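Local coordinates for deoxyribose-phosphate aldolase (Toxoplasma gondii, PDB 4EIV), which belongs to the deoxyribose-phosphate aldolase family and, true to that family, folds as a single-domain eight-stranded alpha/beta (TIM) barrel, at residues Phe29-Ala33 / Phe267-Phe273; Ala191-Thr195 / Ile236-Asp240. All coordinates share one frame; numbering follows the deposited sequence. Where two conformers were deposited one is given.

How the interactions relate
From the N terminus the chain runs through helix 17-27 into strand 30-34, the first of the barrel, where residues 29-33 are met by residues 267-273 more than 230 residues later. Interaction 1 therefore joins the first strand to the last and shuts the barrel. Within that long loop lies interaction 2, which closes a much shorter one: residues 191-195, leading into helix 196-210, meet residues 236-240 at the C-terminal end of strand 233-237. The two contacts adjoin, because strands 233-237 and 267-271 are neighbours, with G270 probably hydrogen-bonded through its N to I236 O and through its O to V238 N.

Interaction 1. Residues Phe29-Ala33 / Phe267-Phe273; sequences FFEVA and FRVGGGF
In the conformer described here (F29 was modelled in two), F29 presents the face of its ring to the edge of F267 in an edge-to-face pair, centroids 4.8 Å apart and planes at 79°. With CG beside the backbone N (chi1 -56°), the F29 ring of this conformer lies against F267 and, with it, against L250 of helix 243-257. F29 O accepts the V269 N-H at 2.9 Å. F30 turns its ring to the outer side, under helix 273-284: CD1 touches V269 CG1, and the ring closes on the bare backbone of G271, F30 CZ 3.5 Å from G271 CA. This is the parallel pairing of first and last strands that closes a TIM barrel, in register F30-V269, E31-G270 and V32-G271. E31 points into the barrel. E31 N donates to V269 O at 2.8 Å and E31 O accepts from G271 N. E31 OE2 takes R268 NH1 at 2.8 Å on its syn side, 33° out of the carboxylate plane. K154 also bridges to OE2, K235 to OE1, and E116 to R268 NH1, a buried charge network. V32 lays CG2 against the G272-F273 backbone, where helix 273-284 begins. A33 N finishes the ladder on G271 O, 3.0 Å away.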
loop_
_atom_site.group_PDB
_atom_site.type_symbol
_atom_site.label_atom_id
_atom_site.label_comp_id
_atom_site.label_asym_id
_atom_site.label_seq_id
_atom_site.Cartn_x
_atom_site.Cartn_y
_atom_site.Cartn_z
ATOM N N PHE A 29 5.416 -7.861 -1.872
ATOM C CA PHE A 29 6.780 -7.315 -1.867
ATOM C C PHE A 29 7.861 -8.351 -2.158
ATOM O O PHE A 29 9.035 -7.992 -2.314
ATOM C CB PHE A 29 7.149 -6.775 -0.476
ATOM C CG PHE A 29 6.217 -5.738 0.064
ATOM C CD1 PHE A 29 5.676 -4.761 -0.756
ATOM C CD2 PHE A 29 5.934 -5.707 1.432
ATOM C CE1 PHE A 29 4.831 -3.791 -0.232
ATOM C CE2 PHE A 29 5.094 -4.724 1.958
ATOM C CZ PHE A 29 4.555 -3.762 1.116
ATOM N N PHE A 30 7.480 -9.620 -2.237
ATOM C CA PHE A 30 8.473 -10.687 -2.180
ATOM C C PHE A 30 9.192 -11.021 -3.452
ATOM O O PHE A 30 8.593 -11.092 -4.526
ATOM C CB PHE A 30 7.814 -11.969 -1.594
ATOM C CG PHE A 30 8.750 -12.872 -0.821
ATOM C CD1 PHE A 30 9.061 -12.580 0.491
ATOM C CD2 PHE A 30 9.309 -13.999 -1.385
ATOM C CE1 PHE A 30 9.890 -13.388 1.206
ATOM C CE2 PHE A 30 10.159 -14.818 -0.653
ATOM C CZ PHE A 30 10.452 -14.494 0.633
ATOM N N GLU A 31 10.498 -11.244 -3.296
ATOM C CA GLU A 31 11.364 -11.717 -4.374
ATOM C C GLU A 31 12.100 -12.935 -3.817
ATOM O O GLU A 31 12.943 -12.814 -2.937
ATOM C CB GLU A 31 12.319 -10.608 -4.820
ATOM C CG GLU A 31 11.607 -9.461 -5.515
ATOM C CD GLU A 31 12.486 -8.303 -5.876
ATOM O OE1 GLU A 31 13.513 -8.094 -5.223
ATOM O OE2 GLU A 31 12.144 -7.581 -6.837
ATOM N N VAL A 32 11.761 -14.111 -4.332
ATOM C CA VAL A 32 12.327 -15.349 -3.818
ATOM C C VAL A 32 13.672 -15.665 -4.479
ATOM O O VAL A 32 13.838 -15.461 -5.672
ATOM C CB VAL A 32 11.328 -16.528 -4.002
ATOM C CG1 VAL A 32 11.088 -16.866 -5.475
ATOM C CG2 VAL A 32 11.756 -17.754 -3.185
ATOM N N ALA A 33 14.612 -16.143 -3.679
ATOM C CA ALA A 33 15.937 -16.492 -4.145
ATOM C C ALA A 33 16.044 -17.932 -4.642
ATOM O O ALA A 33 15.549 -18.852 -4.005
ATOM C CB ALA A 33 16.947 -16.281 -3.007
ATOM N N PHE A 267 9.921 -0.811 -2.536
ATOM C CA PHE A 267 10.178 -1.708 -1.426
ATOM C C PHE A 267 10.071 -3.134 -1.877
ATOM O O PHE A 267 9.134 -3.485 -2.592
ATOM C CB PHE A 267 9.184 -1.443 -0.314
ATOM C CG PHE A 267 9.434 -2.268 0.884
ATOM C CD1 PHE A 267 10.630 -2.151 1.574
ATOM C CD2 PHE A 267 8.486 -3.157 1.344
ATOM C CE1 PHE A 267 10.869 -2.929 2.694
ATOM C CE2 PHE A 267 8.716 -3.937 2.464
ATOM C CZ PHE A 267 9.926 -3.812 3.142
ATOM N N ARG A 268 11.039 -3.960 -1.455
ATOM C CA ARG A 268 11.016 -5.376 -1.756
ATOM C C ARG A 268 11.558 -6.117 -0.538
ATOM O O ARG A 268 12.376 -5.572 0.231
ATOM C CB ARG A 268 11.871 -5.757 -2.977
ATOM C CG ARG A 268 11.576 -5.034 -4.243
ATOM C CD ARG A 268 10.245 -5.449 -4.902
ATOM N NE ARG A 268 9.877 -4.385 -5.812
ATOM C CZ ARG A 268 10.421 -4.167 -7.001
ATOM N NH1 ARG A 268 11.307 -5.001 -7.518
ATOM N NH2 ARG A 268 10.063 -3.105 -7.693
ATOM N N VAL A 269 11.124 -7.356 -0.384
ATOM C CA VAL A 269 11.648 -8.247 0.609
ATOM C C VAL A 269 12.205 -9.443 -0.141
ATOM O O VAL A 269 11.492 -10.105 -0.905
ATOM C CB VAL A 269 10.588 -8.692 1.606
ATOM C CG1 VAL A 269 11.110 -9.771 2.531
ATOM C CG2 VAL A 269 10.106 -7.495 2.394
ATOM N N GLY A 270 13.493 -9.707 0.035
ATOM C CA GLY A 270 14.128 -10.893 -0.543
ATOM C C GLY A 270 14.237 -11.982 0.502
ATOM O O GLY A 270 14.677 -11.739 1.607
ATOM N N GLY A 271 13.826 -13.187 0.144
ATOM C CA GLY A 271 13.925 -14.280 1.079
ATOM C C GLY A 271 13.930 -15.630 0.401
ATOM O O GLY A 271 13.871 -15.712 -0.821
ATOM N N GLY A 272 14.002 -16.672 1.213
ATOM C CA GLY A 272 14.089 -18.028 0.709
ATOM C C GLY A 272 12.773 -18.692 0.394
ATOM O O GLY A 272 11.692 -18.178 0.697
ATOM N N PHE A 273 12.897 -19.865 -0.200
ATOM C CA PHE A 273 11.768 -20.683 -0.605
ATOM C C PHE A 273 10.903 -21.098 0.573
ATOM O O PHE A 273 9.680 -21.066 0.471
ATOM C CB PHE A 273 12.320 -21.888 -1.389
ATOM C CG PHE A 273 11.285 -22.749 -2.063
ATOM C CD1 PHE A 273 10.108 -22.222 -2.583
ATOM C CD2 PHE A 273 11.569 -24.086 -2.297
ATOM C CE1 PHE A 273 9.193 -23.038 -3.233
ATOM C CE2 PHE A 273 10.663 -24.898 -2.951
ATOM C CZ PHE A 273 9.470 -24.364 -3.424
#

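Interaction 2. Residues Ala191-Thr195 / Ile236-Asp240; sequences ATHAT and IEVGD
The carboxylate oxygen OE2 of E237 is gripped by two groups: H193 ND1 donates to it at 2.7 Å, and S186 OG, from the loop after strand 182-184, bonds to it too. The histidine bond is nearly straight, 166° at the hydrogen; OE2 offers its syn lone pair and lies in the ring plane, although ring and carboxylate are turned 64° against each other. A bend at chi2 (-76°) curls the glutamate back toward its own following residues, and E237 OE1 receives the G239 N-H at 2.8 Å from above the carboxylate plane. Both oxygens are thus engaged, which should fix the rotation of the carboxylate. Over one face of the imidazole sits G239, which with no side chain brings its CA to 3.4 Å from the centroid of the H193 ring, almost on the normal, a CH-pi contact. Next along, A194 N donates to E237 O at 2.9 Å, and A194 CB presses on I236 CG2 at 3.5 Å, a tight fit. The loop 191-195, which leads into helix 196-210 with T195 as its N-cap, is thereby pinned across the C-terminal end of strand 233-237, while V238 and I236 back onto helix 243-257 and strand 267-271 runs alongside.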
loop_
_atom_site.group_PDB
_atom_site.type_symbol
_atom_site.label_atom_id
_atom_site.label_comp_id
_atom_site.label_asym_id
_atom_site.label_seq_id
_atom_site.Cartn_x
_atom_site.Cartn_y
_atom_site.Cartn_z
ATOM N N ALA A 191 26.394 -15.306 4.894
ATOM C CA ALA A 191 26.141 -15.832 6.238
ATOM C C ALA A 191 25.277 -14.896 7.096
ATOM O O ALA A 191 24.645 -15.325 8.053
ATOM C CB ALA A 191 27.469 -16.114 6.954
ATOM N N THR A 192 25.266 -13.613 6.772
ATOM C CA THR A 192 24.434 -12.651 7.491
ATOM C C THR A 192 23.572 -11.892 6.470
ATOM O O THR A 192 23.844 -11.830 5.263
ATOM C CB THR A 192 25.258 -11.703 8.380
ATOM O OG1 THR A 192 26.082 -10.881 7.558
ATOM C CG2 THR A 192 26.126 -12.496 9.381
ATOM N N HIS A 193 22.512 -11.298 6.981
ATOM C CA HIS A 193 21.476 -10.689 6.165
ATOM C C HIS A 193 21.043 -9.391 6.803
ATOM O O HIS A 193 21.738 -8.847 7.663
ATOM C CB HIS A 193 20.321 -11.688 6.060
ATOM C CG HIS A 193 20.764 -13.021 5.549
ATOM N ND1 HIS A 193 20.941 -13.271 4.208
ATOM C CD2 HIS A 193 21.122 -14.155 6.198
ATOM C CE1 HIS A 193 21.371 -14.510 4.047
ATOM N NE2 HIS A 193 21.491 -15.071 5.239
ATOM N N ALA A 194 19.888 -8.877 6.411
ATOM C CA ALA A 194 19.426 -7.622 6.959
ATOM C C ALA A 194 19.263 -7.689 8.455
ATOM O O ALA A 194 18.823 -8.699 9.011
ATOM C CB ALA A 194 18.079 -7.214 6.341
ATOM N N THR A 195 19.601 -6.580 9.107
ATOM C CA THR A 195 19.293 -6.413 10.532
ATOM C C THR A 195 18.641 -5.044 10.700
ATOM O O THR A 195 18.700 -4.192 9.806
ATOM C CB THR A 195 20.522 -6.440 11.423
ATOM O OG1 THR A 195 21.406 -5.399 11.019
ATOM C CG2 THR A 195 21.237 -7.808 11.388
ATOM N N ILE A 236 15.022 -5.319 1.518
ATOM C CA ILE A 236 15.449 -5.946 2.754
ATOM C C ILE A 236 15.528 -7.440 2.473
ATOM O O ILE A 236 14.510 -8.093 2.220
ATOM C CB ILE A 236 14.485 -5.624 3.899
ATOM C CG1 ILE A 236 14.386 -4.106 4.120
ATOM C CG2 ILE A 236 14.927 -6.291 5.174
ATOM C CD1 ILE A 236 13.459 -3.656 5.231
ATOM N N GLU A 237 16.759 -7.941 2.401
ATOM C CA GLU A 237 17.030 -9.365 2.137
ATOM C C GLU A 237 17.220 -10.044 3.488
ATOM O O GLU A 237 18.113 -9.671 4.253
ATOM C CB GLU A 237 18.237 -9.518 1.213
ATOM C CG GLU A 237 18.507 -10.942 0.706
ATOM C CD GLU A 237 19.135 -11.851 1.734
ATOM O OE1 GLU A 237 18.635 -12.981 1.847
ATOM O OE2 GLU A 237 20.114 -11.431 2.411
ATOM N N VAL A 238 16.330 -10.982 3.809
ATOM C CA VAL A 238 16.227 -11.543 5.149
ATOM C C VAL A 238 16.736 -12.943 5.303
ATOM O O VAL A 238 16.590 -13.539 6.374
ATOM C CB VAL A 238 14.768 -11.461 5.672
ATOM C CG1 VAL A 238 14.269 -10.009 5.637
ATOM C CG2 VAL A 238 13.842 -12.361 4.885
ATOM N N GLY A 239 17.325 -13.502 4.269
ATOM C CA GLY A 239 17.888 -14.827 4.400
ATOM C C GLY A 239 16.806 -15.865 4.561
ATOM O O GLY A 239 15.822 -15.874 3.806
ATOM N N ASP A 240 16.966 -16.703 5.593
ATOM C CA ASP A 240 16.054 -17.813 5.851
ATOM C C ASP A 240 15.223 -17.664 7.123
ATOM O O ASP A 240 14.734 -18.654 7.682
ATOM C CB ASP A 240 16.842 -19.129 5.825
ATOM C CG ASP A 240 17.412 -19.425 4.439
ATOM O OD1 ASP A 240 18.662 -19.474 4.309
ATOM O OD2 ASP A 240 16.601 -19.535 3.478
#